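Local coordinates for putative methyltransferase protein (Bacteroides fragilis, PDB 5BP9) that probably transfers methyl groups from S-adenosylmethionine to an acceptor, and binds the product S-adenosylhomocysteine, at residues A[90-99]-A[114-124]. Residues are numbered along the deposited sequence; the frame is centred on the assembly and turned at random.
Sequences MPLLERTALA and CHALALQESGK
His115 reaches out from the first turn of helix 114-121 to Glu94, where its NE2 donates to OE1 over 2.8 Å. The acceptor lies in the ring plane; the carboxylate stands nearly perpendicular to the ring (84°), and NE2 meets OE1 from above the carboxylate plane. Glu94 OE1 also forms a salt bridge with Arg85, a residue that binds S-adenosylhomocysteine; His115 itself touches the cofactor, and this network probably helps hold the imidazole of His115 in place. Selenomethionine Met90 brings SE to the ring edge, 4.5 Å from the centroid, and its CE lies 3.3 Å from His115 CD2. With CG anti to the carbonyl carbon (chi1 -76°) and the chain extended, that methyl also reaches Cys114 and Ala118. Leu98 forks over the second helix: CD1 meets Ala118 CB at 3.9 Å, while CD2 packs on Leu119 CD2 at 4.1 Å. Beyond the Schellman motif at Gly123, extended Lys124 bonds through NZ to Ala101 O, more weakly to Leu98 O, and through water to Ala99 O. The axes of 92-99 and 114-121 cross at -41°, 10.9 Å apart at closest approach, on the Rossmann-like sheet, where Leu98 and Leu119 both rest on Leu165 of strand 161-166.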
HETATM    1  N   MSE A  90       1.419 -15.341  -3.130  1.00 41.77           N
HETATM    2  CA  MSE A  90       1.055 -13.968  -3.429  1.00 45.81           C
HETATM    3  C   MSE A  90       0.599 -13.856  -4.837  1.00 31.50           C
HETATM    4  O   MSE A  90       0.980 -14.672  -5.673  1.00 31.88           O
HETATM    5  CB  MSE A  90       2.233 -13.049  -3.335  1.00 46.27           C
HETATM    6  CG  MSE A  90       2.538 -12.801  -1.896  1.00 38.90           C
HETATM    7 SE   MSE A  90       4.204 -11.900  -2.157  1.00 53.89          SE
HETATM    8  CE  MSE A  90       4.461 -12.102  -0.218  1.00 63.10           C
ATOM      9  N   PRO A  91      -0.210 -12.821  -5.113  1.00 25.69           N
ATOM     10  CA  PRO A  91      -0.666 -12.664  -6.494  1.00 23.13           C
ATOM     11  C   PRO A  91       0.412 -12.253  -7.495  1.00 20.12           C
ATOM     12  O   PRO A  91       1.460 -11.757  -7.099  1.00 19.12           O
ATOM     13  CB  PRO A  91      -1.792 -11.630  -6.400  1.00 28.21           C
ATOM     14  CG  PRO A  91      -1.633 -10.944  -5.120  1.00 34.12           C
ATOM     15  CD  PRO A  91      -0.900 -11.857  -4.206  1.00 27.37           C
ATOM     16  N   LEU A  92       0.134 -12.500  -8.774  1.00 19.97           N
ATOM     17  CA  LEU A  92       1.073 -12.259  -9.867  1.00 18.71           C
ATOM     18  C   LEU A  92       1.810 -10.928  -9.785  1.00 20.20           C
ATOM     19  O   LEU A  92       3.034 -10.880  -9.889  1.00 18.66           O
ATOM     20  CB  LEU A  92       0.327 -12.334 -11.192  1.00 23.13           C
ATOM     21  CG  LEU A  92       1.138 -12.046 -12.452  1.00 29.24           C
ATOM     22  CD1 LEU A  92       2.218 -13.108 -12.628  1.00 39.19           C
ATOM     23  CD2 LEU A  92       0.217 -11.990 -13.662  1.00 48.97           C
ATOM     24  N   LEU A  93       1.070  -9.844  -9.596  1.00 17.85           N
ATOM     25  CA  LEU A  93       1.712  -8.531  -9.657  1.00 18.15           C
ATOM     26  C   LEU A  93       2.662  -8.320  -8.494  1.00 14.48           C
ATOM     27  O   LEU A  93       3.722  -7.685  -8.660  1.00 17.23           O
ATOM     28  CB  LEU A  93       0.686  -7.412  -9.742  1.00 18.65           C
ATOM     29  CG  LEU A  93      -0.269  -7.482 -10.950  1.00 19.21           C
ATOM     30  CD1 LEU A  93      -1.257  -6.323 -10.879  1.00 22.32           C
ATOM     31  CD2 LEU A  93       0.472  -7.462 -12.270  1.00 22.47           C
ATOM     32  N   GLU A  94       2.309  -8.870  -7.346  1.00 15.45           N
ATOM     33  CA  GLU A  94       3.147  -8.768  -6.160  1.00 15.90           C
ATOM     34  C   GLU A  94       4.395  -9.634  -6.287  1.00 15.49           C
ATOM     35  O   GLU A  94       5.501  -9.175  -5.977  1.00 17.37           O
ATOM     36  CB  GLU A  94       2.358  -9.105  -4.892  1.00 18.03           C
ATOM     37  CG  GLU A  94       1.217  -8.120  -4.643  1.00 21.66           C
ATOM     38  CD  GLU A  94       0.366  -8.492  -3.455  1.00 26.86           C
ATOM     39  OE1 GLU A  94       0.832  -9.261  -2.597  1.00 22.52           O
ATOM     40  OE2 GLU A  94      -0.791  -8.013  -3.389  1.00 31.89           O
ATOM     41  N   ARG A  95       4.226 -10.866  -6.773  1.00 17.61           N
ATOM     42  CA  ARG A  95       5.366 -11.751  -7.002  1.00 17.45           C
ATOM     43  C   ARG A  95       6.352 -11.113  -7.971  1.00 17.07           C
ATOM     44  O   ARG A  95       7.575 -11.187  -7.774  1.00 18.96           O
ATOM     45  CB  ARG A  95       4.908 -13.123  -7.544  1.00 25.26           C
ATOM     46  CG  ARG A  95       4.033 -13.928  -6.606  1.00 28.03           C
ATOM     47  CD  ARG A  95       3.861 -15.367  -7.096  1.00 39.84           C
ATOM     48  NE  ARG A  95       3.372 -15.474  -8.484  1.00 32.11           N
ATOM     49  CZ  ARG A  95       2.099 -15.646  -8.868  1.00 29.57           C
ATOM     50  NH1 ARG A  95       1.097 -15.705  -7.991  1.00 40.34           N
ATOM     51  NH2 ARG A  95       1.816 -15.743 -10.164  1.00 35.81           N
ATOM     52  N   THR A  96       5.815 -10.477  -9.016  1.00 17.62           N
ATOM     53  CA  THR A  96       6.614  -9.852 -10.052  1.00 18.03           C
ATOM     54  C   THR A  96       7.443  -8.725  -9.444  1.00 17.45           C
ATOM     55  O   THR A  96       8.641  -8.605  -9.680  1.00 17.37           O
ATOM     56  CB  THR A  96       5.715  -9.308 -11.192  1.00 17.30           C
ATOM     57  OG1 THR A  96       4.980 -10.399 -11.779  1.00 19.50           O
ATOM     58  CG2 THR A  96       6.549  -8.598 -12.263  1.00 18.43           C
ATOM     59  N   ALA A  97       6.794  -7.899  -8.635  1.00 14.71           N
ATOM     60  CA  ALA A  97       7.494  -6.815  -7.963  1.00 14.43           C
ATOM     61  C   ALA A  97       8.595  -7.267  -7.002  1.00 13.90           C
ATOM     62  O   ALA A  97       9.679  -6.707  -7.033  1.00 15.93           O
ATOM     63  CB  ALA A  97       6.484  -5.917  -7.250  1.00 15.80           C
ATOM     64  N   LEU A  98       8.329  -8.263  -6.155  1.00 14.55           N
ATOM     65  CA  LEU A  98       9.340  -8.755  -5.231  1.00 16.21           C
ATOM     66  C   LEU A  98      10.575  -9.287  -5.930  1.00 16.36           C
ATOM     67  O   LEU A  98      11.687  -9.002  -5.507  1.00 19.97           O
ATOM     68  CB  LEU A  98       8.780  -9.823  -4.271  1.00 17.08           C
ATOM     69  CG  LEU A  98       7.620  -9.415  -3.366  1.00 20.83           C
ATOM     70  CD1 LEU A  98       7.406 -10.487  -2.313  1.00 29.03           C
ATOM     71  CD2 LEU A  98       7.800  -8.045  -2.718  1.00 22.57           C
ATOM     72  N   ALA A  99      10.376 -10.016  -7.029  1.00 16.14           N
ATOM     73  CA  ALA A  99      11.496 -10.552  -7.799  1.00 17.45           C
ATOM     74  C   ALA A  99      12.381  -9.468  -8.419  1.00 18.08           C
ATOM     75  O   ALA A  99      13.605  -9.669  -8.585  1.00 23.09           O
ATOM     76  CB  ALA A  99      10.966 -11.506  -8.856  1.00 22.23           C
ATOM     77  N   CYS A 114       4.323  -9.762   5.350  1.00 16.70           N
ATOM     78  CA  CYS A 114       4.458 -10.817   4.368  1.00 18.94           C
ATOM     79  C   CYS A 114       5.509 -10.518   3.297  1.00 17.39           C
ATOM     80  O   CYS A 114       6.338 -11.390   2.998  1.00 20.87           O
ATOM     81  CB  CYS A 114       3.083 -11.147   3.731  1.00 28.58           C
ATOM     82  SG  CYS A 114       2.222  -9.815   2.823  1.00 48.45           S
ATOM     83  N   HIS A 115       5.474  -9.310   2.717  1.00 16.61           N
ATOM     84  CA  HIS A 115       6.419  -8.965   1.680  1.00 16.16           C
ATOM     85  C   HIS A 115       7.813  -8.860   2.276  1.00 17.06           C
ATOM     86  O   HIS A 115       8.766  -9.399   1.701  1.00 17.28           O
ATOM     87  CB  HIS A 115       6.029  -7.695   0.936  1.00 16.48           C
ATOM     88  CG  HIS A 115       4.730  -7.814   0.208  1.00 21.44           C
ATOM     89  ND1 HIS A 115       3.732  -6.866   0.291  1.00 29.48           N
ATOM     90  CD2 HIS A 115       4.261  -8.785  -0.602  1.00 20.84           C
ATOM     91  CE1 HIS A 115       2.710  -7.252  -0.446  1.00 28.41           C
ATOM     92  NE2 HIS A 115       3.007  -8.416  -0.992  1.00 19.56           N
ATOM     93  N   ALA A 116       7.922  -8.197   3.428  1.00 15.37           N
ATOM     94  CA  ALA A 116       9.212  -8.002   4.074  1.00 14.78           C
ATOM     95  C   ALA A 116       9.864  -9.337   4.405  1.00 15.72           C
ATOM     96  O   ALA A 116      11.058  -9.515   4.127  1.00 17.77           O
ATOM     97  CB  ALA A 116       9.084  -7.143   5.320  1.00 15.37           C
ATOM     98  N   LEU A 117       9.098 -10.269   4.973  1.00 17.34           N
ATOM     99  CA  LEU A 117       9.617 -11.625   5.239  1.00 20.08           C
ATOM    100  C   LEU A 117      10.087 -12.366   3.993  1.00 20.93           C
ATOM    101  O   LEU A 117      11.115 -13.026   4.020  1.00 21.68           O
ATOM    102  CB  LEU A 117       8.576 -12.468   5.975  1.00 22.10           C
ATOM    103  CG  LEU A 117       8.274 -12.009   7.406  1.00 20.08           C
ATOM    104  CD1 LEU A 117       7.071 -12.750   7.986  1.00 26.18           C
ATOM    105  CD2 LEU A 117       9.475 -12.170   8.331  1.00 22.31           C
ATOM    106  N   ALA A 118       9.333 -12.271   2.910  1.00 19.84           N
ATOM    107  CA  ALA A 118       9.734 -12.897   1.650  1.00 17.66           C
ATOM    108  C   ALA A 118      11.034 -12.320   1.144  1.00 20.65           C
ATOM    109  O   ALA A 118      11.924 -13.054   0.706  1.00 23.54           O
ATOM    110  CB  ALA A 118       8.645 -12.770   0.608  1.00 21.26           C
ATOM    111  N   LEU A 119      11.169 -10.999   1.220  1.00 17.85           N
ATOM    112  CA  LEU A 119      12.393 -10.359   0.776  1.00 17.36           C
ATOM    113  C   LEU A 119      13.599 -10.772   1.631  1.00 20.16           C
ATOM    114  O   LEU A 119      14.671 -11.047   1.090  1.00 19.75           O
ATOM    115  CB  LEU A 119      12.249  -8.856   0.775  1.00 16.82           C
ATOM    116  CG  LEU A 119      11.234  -8.291  -0.217  1.00 16.40           C
ATOM    117  CD1 LEU A 119      10.845  -6.877   0.191  1.00 19.38           C
ATOM    118  CD2 LEU A 119      11.790  -8.333  -1.633  1.00 17.22           C
ATOM    119  N   GLN A 120      13.414 -10.834   2.946  1.00 19.02           N
ATOM    120  CA  GLN A 120      14.488 -11.236   3.866  1.00 23.26           C
ATOM    121  C   GLN A 120      14.987 -12.598   3.526  1.00 32.65           C
ATOM    122  O   GLN A 120      16.195 -12.857   3.504  1.00 31.31           O
ATOM    123  CB  GLN A 120      14.009 -11.235   5.305  1.00 23.15           C
ATOM    124  CG  GLN A 120      13.836  -9.829   5.826  1.00 22.15           C
ATOM    125  CD  GLN A 120      13.457  -9.708   7.309  1.00 20.67           C
ATOM    126  OE1 GLN A 120      13.393  -8.599   7.809  1.00 23.31           O
ATOM    127  NE2 GLN A 120      13.242 -10.822   8.016  1.00 23.19           N
ATOM    128  N   GLU A 121      14.049 -13.466   3.204  1.00 37.65           N
ATOM    129  CA  GLU A 121      14.407 -14.834   2.834  1.00 32.19           C
ATOM    130  C   GLU A 121      15.205 -14.968   1.543  1.00 26.96           C
ATOM    131  O   GLU A 121      16.000 -15.928   1.410  1.00 30.22           O
ATOM    132  CB  GLU A 121      13.156 -15.717   2.884  1.00 32.46           C
ATOM    133  CG  GLU A 121      12.909 -16.212   4.313  1.00 62.45           C
ATOM    134  CD  GLU A 121      11.500 -15.975   4.836  1.00 40.60           C
ATOM    135  OE1 GLU A 121      10.551 -16.500   4.206  1.00 56.18           O
ATOM    136  OE2 GLU A 121      11.345 -15.278   5.890  1.00 48.37           O
ATOM    137  N   SER A 122      15.047 -14.023   0.623  1.00 25.22           N
ATOM    138  CA  SER A 122      15.894 -13.907  -0.562  1.00 28.29           C
ATOM    139  C   SER A 122      17.272 -13.361  -0.223  1.00 38.32           C
ATOM    140  O   SER A 122      18.104 -13.257  -1.116  1.00 38.09           O
ATOM    141  CB  SER A 122      15.264 -12.936  -1.568  1.00 36.42           C
ATOM    142  OG  SER A 122      14.041 -13.428  -2.046  1.00 43.07           O
ATOM    143  N   GLY A 123      17.479 -12.955   1.033  1.00 28.47           N
ATOM    144  CA  GLY A 123      18.704 -12.297   1.475  1.00 28.10           C
ATOM    145  C   GLY A 123      18.739 -10.805   1.184  1.00 23.25           C
ATOM    146  O   GLY A 123      19.799 -10.188   1.236  1.00 23.89           O
ATOM    147  N   LYS A 124      17.576 -10.209   0.878  1.00 21.63           N
ATOM    148  CA  LYS A 124      17.515  -8.799   0.509  1.00 19.80           C
ATOM    149  C   LYS A 124      17.409  -7.905   1.747  1.00 18.86           C
ATOM    150  O   LYS A 124      16.931  -8.335   2.803  1.00 20.44           O
ATOM    151  CB  LYS A 124      16.358  -8.538  -0.475  1.00 18.43           C
ATOM    152  CG  LYS A 124      16.551  -9.211  -1.843  1.00 19.53           C
ATOM    153  CD  LYS A 124      15.382  -8.993  -2.791  1.00 18.23           C
ATOM    154  CE  LYS A 124      15.564  -9.764  -4.082  1.00 18.95           C
ATOM    155  NZ  LYS A 124      14.398  -9.660  -5.009  1.00 20.90           N
TER
HETATM  156  O   HOH W   1      14.852 -11.619  -6.884  1.00 32.27           O